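Cysteine hydrolase (PDB 3IRV) probably catalyses a hydrolytic reaction as a member of the isochorismatase-like cysteine hydrolase family. Local coordinates at residues Phe204-Thr209 with Ile214-Ser219; Thr132-Arg137 with Arg163-Ile168; Gln31-Phe34 with Gly39-Tyr42; Val102-Ile105 with Ala109-Ser112. All coordinates share one frame; numbering follows the deposited sequence.

Contact 1: residues Phe204-Thr209 with Ile214-Ser219; sequences FGEVTT and IRRIES
Charge pairing dominates here: Arg216 meets Glu206 end-on, with NH1 and NH2 each serving a different carboxylate oxygen. Arg216 NH1 lies 2.6 Å from Glu206 OE2 and donates almost straight (172° at the hydrogen), while Arg216 NH2 reaches Glu206 OE1 at 2.9 Å. Both oxygens are met on their syn sides, and the two flat groups are only 14° from coplanar, the geometry of a two-pronged salt bridge. Glu206 gets there fully extended, its CG anti to the backbone N (chi1 175°), whereas the Arg216 chain bends at chi3. Arg216 was modelled in two conformers, and this account holds for one of them.

The buried carboxylate has further donors: Arg15 at OE2 and the backbone N of Trp16 at OE1. Arg216 NE pairs with Glu212, which probably limits rotation of the guanidinium.

Apolar contact comes from a third party, since Ile168 of the adjacent strand touches Glu206, Thr208 and Arg216.

Thr209 N-caps helix 210-220 through Glu212 N. The whole is a tight strand-to-helix connection, in which the C-terminal helix is tied back to strand 206-208 of the parallel alpha/beta fold.

Contact 2: residues Thr132-Arg137 with Arg163-Ile168; sequences TVLRAR and REYKVI. With PO4 (phosphate ion), chain C.
Arg135 leaves its helix with CG beside the backbone N and then folds at chi2 (-61°), a bend that carries the guanidinium back over Tyr165. The tyrosine comes from the opposite direction, its CG also beside the backbone N. The two flat groups therefore stack: their planes are 20° apart, and Arg135 CZ sits 4.0 Å from the Tyr165 ring centroid, 28° off the ring normal. That is a cation-pi contact over the face, displaced toward the hydroxyl end.

Polar contacts around the guanidinium are less well aligned. Arg135 NH2 comes within 2.8 Å of Arg163 O, but at an angle too poor for a hydrogen bond. A water does better, accepting from Arg135 NH1 at 3.0 Å and donating to Glu164 O at 2.9 Å. Tyr165 OH is hydrogen-bonded to Asp131 in the same helix as Arg135, which probably steadies the outer end of the ring.

Leu134 supplies the apolar share, with its CD1 3.7 Å from Tyr165 CZ. The Arg163 side chain turns off elsewhere, binding phosphate through NH1 to O2 at 2.8 Å and NH2 to O1 at 2.9 Å. His126 of both subunits and Arg163 of the second subunit also hold this ion, which is probably from the crystallisation liquor and marks the dimer interface.

Glu164, with positive phi, is the C-prime residue of a Schellman motif ending helix 149-162. The contact joins helix 130-136, through Arg135 and Leu134 on Tyr165, to the turn leading into strand 166-170 of the parallel alpha/beta fold.

Contact 3: residues Gln31-Phe34 with Gly39-Tyr42; sequences QKVF and GALY
Val33 O is the backbone hub of this contact, accepting from Leu41 N at 2.9 Å. The bond is bent at the hydrogen (140°), with the donor 26° from the carbonyl plane. Residues 39-42 form a tight turn closed by Tyr42 N to Gly39 O at 3.2 Å, and this turn folds back on the short helix 32-35. Two CA-H...O contacts add to the close approach: Gly39 CA stands 3.6 Å from Val33 O, and Tyr42 CA stands 3.5 Å from Phe34 O.

Among the side chains, Leu41 touches two from the helix by different atoms. Its CD1 meets Phe34 CE1 at 3.6 Å, the two groups running alongside each other and pointing the same way, and its CG is 4.1 Å from Val33 CG2. With chi1 at 65°, Val33 puts CG2 anti to its backbone N, on the side of the turn, while CG1 rests over one face of the Phe34 ring. Gln31 OE1 lies at the edge of that ring. Ile94 of helix 91-94 packs on both Ala40 and Leu41, and Leu95 packs on Val33.

The arrangement is a one-turn helix with a returning loop, placed just beyond strand 23-28 at the C-terminal end of the parallel sheet. In relatives within the isochorismatase-like cysteine hydrolase family, that end of the sheet carries the active site.

Contact 4: residues Val102-Ile105 with Ala109-Ser112; sequences VEVI and APQS
The side chains of Val104 and Pro110 reach toward each other across a short loop, and theirs is the side-chain contact that joins the two segments. With CG1 anti to the backbone N (chi1 174°), Val104 presents that methyl to the CD corner of the proline ring, and Val104 CG1 lies 3.9 Å from Pro110 CD. The stem follows closely, Val104 CB being 4.0 Å from the same Pro110 CD. The touch is thus confined to one ring carbon, in keeping with the modest 124 Å² buried in all.

Ile105 and Ala109 orient differently, each with its CB directed away from the other segment, so their meeting is one of backbones. Ile105 O comes within 3.2 Å of Ala109 N, yet the angle is too poor for a hydrogen bond, and the loop is not closed by a backbone bond there. On the far segment Gln111 NE2 turns back to donate to Ala109 O at 3.0 Å. That bond is straight at the hydrogen (164°), but the donor stands above the carbonyl plane, 46° out of it. Gln111 was modelled in two conformers; the bond is described for one, so its permanence is doubtful.

Tyr69 of strand 66-72 packs against both Val104 and Pro110, while Ile105 turns to Lys32 and Cys35 of helix 32-35 and to Val50 of helix 50-62. The loop therefore bridges that strand and those two helices on the way to strand 115-119.

The four contacts fall into two touching pairs. Contacts 1 and 2, with centres about 16 Å apart, share the sheet: Glu206 N is 2.9 Å from Val167 O between neighbouring strands, a probable hydrogen bond. Contacts 3 and 4, about 14 Å apart between centres, meet where Gln31 NE2 lies 2.9 Å from Val102 O and Lys32 N lies 2.9 Å from Glu103 O. Contacts 2 and 3 lie on opposite sides of the chain's centre, their centres about 28 Å apart. Contacts 1 and 2 both touch the second subunit, and the phosphate belongs to contact 2. In related cysteine hydrolases the nucleophile typically begins the counterpart of helix 149-162, whose far end leads into contact 2.

Contact 1: residues Phe204-Thr209 with Ile214-Ser219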
# COMPACT_ATOMS: atom_id res chain seq x y z
N PHE A 204 5.16 8.04 -3.90
CA PHE A 204 4.70 8.32 -2.52
C PHE A 204 5.48 9.36 -1.74
O PHE A 204 4.93 9.92 -0.79
CB PHE A 204 4.65 7.04 -1.65
CG PHE A 204 3.91 5.88 -2.28
CD1 PHE A 204 2.65 6.06 -2.89
CD2 PHE A 204 4.44 4.59 -2.23
CE1 PHE A 204 1.97 4.99 -3.45
CE2 PHE A 204 3.77 3.52 -2.81
CZ PHE A 204 2.54 3.72 -3.43
N GLY A 205 6.75 9.58 -2.06
CA GLY A 205 7.51 10.59 -1.29
C GLY A 205 8.99 10.56 -1.64
O GLY A 205 9.35 10.35 -2.81
N GLU A 206 9.83 10.78 -0.63
CA GLU A 206 11.28 10.85 -0.84
C GLU A 206 11.93 9.52 -0.44
O GLU A 206 11.52 8.91 0.54
CB GLU A 206 11.90 11.94 0.04
CG GLU A 206 13.43 11.95 -0.05
CD GLU A 206 14.11 13.09 0.66
OE1 GLU A 206 13.45 13.88 1.39
OE2 GLU A 206 15.35 13.21 0.44
N VAL A 207 12.95 9.10 -1.18
CA VAL A 207 13.84 8.05 -0.70
C VAL A 207 15.24 8.65 -0.53
O VAL A 207 15.74 9.33 -1.45
CB VAL A 207 13.88 6.84 -1.67
CG1 VAL A 207 14.87 5.77 -1.15
CG2 VAL A 207 12.48 6.22 -1.80
N THR A 208 15.85 8.46 0.65
CA THR A 208 17.22 8.89 0.85
C THR A 208 17.89 7.96 1.85
O THR A 208 17.25 7.01 2.31
CB THR A 208 17.31 10.37 1.32
OG1 THR A 208 18.67 10.84 1.24
CG2 THR A 208 16.80 10.54 2.74
N THR A 209 19.17 8.20 2.14
CA THR A 209 19.89 7.34 3.10
C THR A 209 19.76 7.86 4.52
O THR A 209 19.52 9.07 4.75
CB THR A 209 21.39 7.24 2.78
OG1 THR A 209 21.97 8.55 2.85
CG2 THR A 209 21.59 6.66 1.38
N ILE A 214 20.22 12.20 8.65
CA ILE A 214 20.89 12.63 9.89
C ILE A 214 21.58 13.98 9.67
O ILE A 214 21.44 14.89 10.49
CB ILE A 214 21.89 11.55 10.38
CG1 ILE A 214 21.12 10.34 10.93
CG2 ILE A 214 22.87 12.13 11.42
CD1 ILE A 214 22.00 9.14 11.28
N ARG A 215 22.28 14.13 8.55
CA ARG A 215 22.95 15.40 8.23
C ARG A 215 21.97 16.54 8.10
O ARG A 215 22.22 17.66 8.58
CB ARG A 215 23.73 15.25 6.93
CG ARG A 215 24.94 14.38 7.12
CD ARG A 215 25.93 14.52 6.00
NE ARG A 215 26.20 13.24 5.36
CZ ARG A 215 25.70 12.89 4.18
NH1 ARG A 215 24.92 13.75 3.49
NH2 ARG A 215 25.98 11.69 3.69
N ARG A 216 20.84 16.24 7.48
CA ARG A 216 19.78 17.21 7.25
C ARG A 216 19.14 17.63 8.57
O ARG A 216 18.80 18.80 8.76
CB ARG A 216 18.75 16.61 6.30
CG ARG A 216 18.14 17.60 5.37
CD ARG A 216 16.97 16.98 4.64
NE ARG A 216 17.40 16.18 3.50
CZ ARG A 216 16.60 15.37 2.82
NH1 ARG A 216 17.08 14.68 1.79
NH2 ARG A 216 15.32 15.24 3.16
N ILE A 217 18.99 16.66 9.49
CA ILE A 217 18.46 16.93 10.83
C ILE A 217 19.45 17.81 11.63
O ILE A 217 19.05 18.81 12.25
CB ILE A 217 18.19 15.61 11.60
CG1 ILE A 217 16.91 14.92 11.08
CG2 ILE A 217 18.07 15.85 13.11
CD1 ILE A 217 16.71 13.49 11.61
N GLU A 218 20.73 17.44 11.58
CA GLU A 218 21.78 18.19 12.30
C GLU A 218 21.94 19.63 11.81
O GLU A 218 22.19 20.54 12.61
CB GLU A 218 23.11 17.44 12.22
CG GLU A 218 23.13 16.16 13.02
CD GLU A 218 24.32 15.26 12.68
OE1 GLU A 218 24.98 15.47 11.64
OE2 GLU A 218 24.59 14.33 13.46
N SER A 219 21.78 19.84 10.51
CA SER A 219 21.96 21.15 9.89
C SER A 219 20.78 22.08 10.17
O SER A 219 20.94 23.29 10.28
CB SER A 219 22.16 21.01 8.39
OG SER A 219 23.34 20.27 8.13

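Contact 2: residues Thr132-Arg137 with Arg163-Ile168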
# COMPACT_ATOMS: atom_id res chain seq x y z
N THR A 132 -3.12 10.99 15.81
CA THR A 132 -3.31 11.90 16.96
C THR A 132 -1.94 12.36 17.48
O THR A 132 -1.70 13.56 17.66
CB THR A 132 -4.10 11.21 18.08
OG1 THR A 132 -5.42 10.90 17.61
CG2 THR A 132 -4.15 12.08 19.36
N VAL A 133 -1.02 11.41 17.67
CA VAL A 133 0.32 11.71 18.17
C VAL A 133 1.04 12.74 17.24
O VAL A 133 1.63 13.72 17.71
CB VAL A 133 1.12 10.41 18.37
CG1 VAL A 133 2.60 10.69 18.70
CG2 VAL A 133 0.45 9.54 19.46
N LEU A 134 0.94 12.52 15.94
CA LEU A 134 1.64 13.38 14.98
C LEU A 134 0.97 14.75 14.90
O LEU A 134 1.63 15.79 15.00
CB LEU A 134 1.63 12.73 13.60
CG LEU A 134 2.44 11.43 13.48
CD1 LEU A 134 2.24 10.82 12.09
CD2 LEU A 134 3.94 11.73 13.72
N ARG A 135 -0.35 14.77 14.73
CA ARG A 135 -1.01 16.08 14.55
C ARG A 135 -1.02 16.91 15.83
O ARG A 135 -0.92 18.12 15.76
CB ARG A 135 -2.43 15.94 13.99
CG ARG A 135 -2.49 15.35 12.57
CD ARG A 135 -1.74 16.20 11.53
NE ARG A 135 -1.97 15.71 10.16
CZ ARG A 135 -1.36 16.13 9.07
NH1 ARG A 135 -0.45 17.10 9.12
NH2 ARG A 135 -1.68 15.58 7.89
N ALA A 136 -1.09 16.25 16.99
CA ALA A 136 -1.01 16.99 18.28
C ALA A 136 0.29 17.80 18.38
O ALA A 136 0.32 18.89 18.98
CB ALA A 136 -1.14 16.03 19.45
N ARG A 137 1.37 17.28 17.79
CA ARG A 137 2.68 17.95 17.81
C ARG A 137 2.90 18.85 16.57
O ARG A 137 3.97 19.43 16.40
CB ARG A 137 3.80 16.90 17.90
CG ARG A 137 5.17 17.45 18.28
CD ARG A 137 6.25 16.41 18.07
NE ARG A 137 7.60 16.83 18.44
CZ ARG A 137 8.12 16.72 19.66
NH1 ARG A 137 7.39 16.24 20.67
NH2 ARG A 137 9.37 17.11 19.87
N ARG A 163 -2.76 11.03 3.79
CA ARG A 163 -3.14 12.00 4.83
C ARG A 163 -2.36 13.32 4.68
O ARG A 163 -2.42 14.20 5.57
CB ARG A 163 -2.84 11.40 6.19
CG ARG A 163 -3.86 10.35 6.59
CD ARG A 163 -3.31 9.49 7.69
NE ARG A 163 -4.34 8.61 8.27
CZ ARG A 163 -4.75 7.49 7.68
NH1 ARG A 163 -4.26 7.13 6.48
NH2 ARG A 163 -5.67 6.73 8.28
N GLU A 164 -1.61 13.44 3.56
CA GLU A 164 -0.87 14.64 3.16
C GLU A 164 0.48 14.80 3.92
O GLU A 164 1.10 15.87 3.88
CB GLU A 164 -1.73 15.92 3.21
CG GLU A 164 -2.87 15.94 2.16
CD GLU A 164 -2.37 15.82 0.71
OE1 GLU A 164 -1.38 16.49 0.35
OE2 GLU A 164 -2.95 15.04 -0.08
N TYR A 165 0.93 13.73 4.59
CA TYR A 165 2.24 13.80 5.22
C TYR A 165 3.31 13.77 4.14
O TYR A 165 3.14 13.13 3.10
CB TYR A 165 2.46 12.62 6.18
CG TYR A 165 1.66 12.72 7.46
CD1 TYR A 165 2.11 13.49 8.53
CD2 TYR A 165 0.45 12.05 7.59
CE1 TYR A 165 1.37 13.62 9.72
CE2 TYR A 165 -0.28 12.13 8.78
CZ TYR A 165 0.19 12.93 9.83
OH TYR A 165 -0.53 13.01 11.00
N LYS A 166 4.40 14.50 4.42
CA LYS A 166 5.60 14.46 3.63
C LYS A 166 6.43 13.28 4.14
O LYS A 166 6.95 13.31 5.28
CB LYS A 166 6.33 15.80 3.79
CG LYS A 166 5.43 17.00 3.42
CD LYS A 166 6.07 18.36 3.73
CE LYS A 166 5.18 19.48 3.22
NZ LYS A 166 5.44 20.78 3.89
N VAL A 167 6.54 12.24 3.33
CA VAL A 167 7.15 10.99 3.81
C VAL A 167 8.55 10.79 3.22
O VAL A 167 8.75 10.95 2.01
CB VAL A 167 6.27 9.77 3.45
CG1 VAL A 167 6.86 8.48 4.06
CG2 VAL A 167 4.85 9.96 3.96
N ILE A 168 9.50 10.44 4.09
CA ILE A 168 10.87 10.10 3.68
C ILE A 168 11.11 8.65 4.07
O ILE A 168 10.98 8.30 5.26
CB ILE A 168 11.91 10.94 4.44
CG1 ILE A 168 11.68 12.43 4.18
CG2 ILE A 168 13.30 10.52 3.99
CD1 ILE A 168 12.54 13.33 5.04
P PO4 C . -6.75 4.46 5.39
O1 PO4 C . -6.75 4.45 6.90
O2 PO4 C . -5.45 5.09 4.92
O3 PO4 C . -6.84 3.03 4.88
O4 PO4 C . -7.91 5.25 4.81
O HOH W 1 0.26 17.34 6.24

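Contact 3: residues Gln31-Phe34 with Gly39-Tyr42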
# COMPACT_ATOMS: atom_id res chain seq x y z
N GLN A 31 10.54 -5.63 16.26
CA GLN A 31 10.16 -6.53 17.36
C GLN A 31 10.94 -7.82 17.24
O GLN A 31 11.38 -8.23 16.14
CB GLN A 31 8.66 -6.83 17.26
CG GLN A 31 7.76 -5.60 17.49
CD GLN A 31 6.36 -5.84 17.03
OE1 GLN A 31 6.03 -5.52 15.88
NE2 GLN A 31 5.52 -6.44 17.89
N LYS A 32 11.09 -8.52 18.38
CA LYS A 32 11.88 -9.77 18.36
C LYS A 32 11.34 -10.82 17.37
O LYS A 32 12.11 -11.57 16.76
CB LYS A 32 11.94 -10.36 19.77
CG LYS A 32 12.66 -9.45 20.73
CD LYS A 32 12.56 -9.92 22.17
CE LYS A 32 13.63 -9.27 23.00
NZ LYS A 32 13.34 -9.29 24.47
N VAL A 33 10.01 -10.87 17.20
CA VAL A 33 9.38 -11.82 16.30
C VAL A 33 9.86 -11.67 14.82
O VAL A 33 9.89 -12.67 14.07
CB VAL A 33 7.83 -11.73 16.44
CG1 VAL A 33 7.34 -10.36 15.99
CG2 VAL A 33 7.12 -12.88 15.74
N PHE A 34 10.26 -10.45 14.43
CA PHE A 34 10.83 -10.18 13.09
C PHE A 34 12.36 -10.14 13.06
O PHE A 34 12.95 -10.39 12.02
CB PHE A 34 10.32 -8.85 12.54
CG PHE A 34 8.82 -8.76 12.48
CD1 PHE A 34 8.12 -9.47 11.51
CD2 PHE A 34 8.12 -7.95 13.37
CE1 PHE A 34 6.72 -9.38 11.46
CE2 PHE A 34 6.74 -7.87 13.34
CZ PHE A 34 6.03 -8.58 12.39
N GLY A 39 12.70 -16.06 15.83
CA GLY A 39 11.38 -15.45 15.79
C GLY A 39 10.48 -16.07 14.74
O GLY A 39 10.95 -16.43 13.66
N ALA A 40 9.19 -16.17 15.04
CA ALA A 40 8.26 -16.83 14.13
C ALA A 40 8.13 -16.14 12.76
O ALA A 40 7.69 -16.75 11.78
CB ALA A 40 6.89 -16.98 14.79
N LEU A 41 8.51 -14.86 12.69
CA LEU A 41 8.37 -14.10 11.45
C LEU A 41 9.70 -13.45 11.06
O LEU A 41 9.73 -12.40 10.44
CB LEU A 41 7.27 -13.06 11.60
CG LEU A 41 5.86 -13.56 11.94
CD1 LEU A 41 4.95 -12.36 12.26
CD2 LEU A 41 5.27 -14.41 10.79
N TYR A 42 10.79 -14.16 11.38
CA TYR A 42 12.15 -13.66 11.18
C TYR A 42 12.43 -13.19 9.75
O TYR A 42 12.17 -13.90 8.78
CB TYR A 42 13.14 -14.77 11.54
CG TYR A 42 14.61 -14.43 11.33
CD1 TYR A 42 15.18 -13.28 11.89
CD2 TYR A 42 15.43 -15.28 10.56
CE1 TYR A 42 16.53 -13.00 11.73
CE2 TYR A 42 16.76 -15.00 10.38
CZ TYR A 42 17.31 -13.86 10.97
OH TYR A 42 18.64 -13.57 10.80

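Contact 4: residues Val102-Ile105 with Ala109-Ser112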
# COMPACT_ATOMS: atom_id res chain seq x y z
N VAL A 102 6.87 -10.07 20.97
CA VAL A 102 6.28 -8.81 20.45
C VAL A 102 7.05 -7.58 20.94
O VAL A 102 6.78 -6.47 20.50
CB VAL A 102 4.77 -8.62 20.78
CG1 VAL A 102 3.93 -9.76 20.20
CG2 VAL A 102 4.53 -8.43 22.29
N GLU A 103 7.97 -7.77 21.87
CA GLU A 103 8.73 -6.63 22.40
C GLU A 103 9.77 -6.11 21.40
O GLU A 103 10.34 -6.89 20.63
CB GLU A 103 9.44 -7.03 23.71
CG GLU A 103 8.50 -7.54 24.81
CD GLU A 103 7.50 -6.49 25.32
OE1 GLU A 103 7.77 -5.25 25.22
OE2 GLU A 103 6.41 -6.90 25.82
N VAL A 104 9.99 -4.80 21.42
CA VAL A 104 11.06 -4.18 20.62
C VAL A 104 12.43 -4.73 21.04
O VAL A 104 12.69 -4.95 22.23
CB VAL A 104 11.04 -2.64 20.75
CG1 VAL A 104 12.24 -1.99 20.04
CG2 VAL A 104 9.69 -2.08 20.20
N ILE A 105 13.29 -4.99 20.06
CA ILE A 105 14.63 -5.49 20.35
C ILE A 105 15.42 -4.56 21.26
O ILE A 105 15.34 -3.32 21.18
CB ILE A 105 15.44 -5.79 19.07
CG1 ILE A 105 15.59 -4.54 18.18
CG2 ILE A 105 14.77 -6.89 18.28
CD1 ILE A 105 16.55 -4.81 16.98
N ALA A 109 16.03 -0.35 22.21
CA ALA A 109 15.09 -0.19 23.33
C ALA A 109 14.54 1.23 23.42
O ALA A 109 15.31 2.18 23.46
CB ALA A 109 15.78 -0.56 24.64
N PRO A 110 13.20 1.36 23.40
CA PRO A 110 12.62 2.69 23.53
C PRO A 110 13.05 3.38 24.82
O PRO A 110 13.22 2.72 25.86
CB PRO A 110 11.10 2.41 23.55
CG PRO A 110 10.97 1.12 22.72
CD PRO A 110 12.17 0.33 23.17
N GLN A 111 13.25 4.68 24.71
CA GLN A 111 13.63 5.51 25.85
C GLN A 111 12.37 6.16 26.42
O GLN A 111 11.32 6.16 25.77
CB GLN A 111 14.67 6.54 25.43
CG GLN A 111 15.97 5.91 24.91
CD GLN A 111 16.65 5.01 25.93
OE1 GLN A 111 17.18 5.48 26.93
NE2 GLN A 111 16.62 3.70 25.68
N SER A 112 12.49 6.71 27.63
CA SER A 112 11.33 7.19 28.38
C SER A 112 10.44 8.22 27.67
O SER A 112 9.23 8.18 27.86
CB SER A 112 11.74 7.69 29.77
OG SER A 112 12.56 8.85 29.65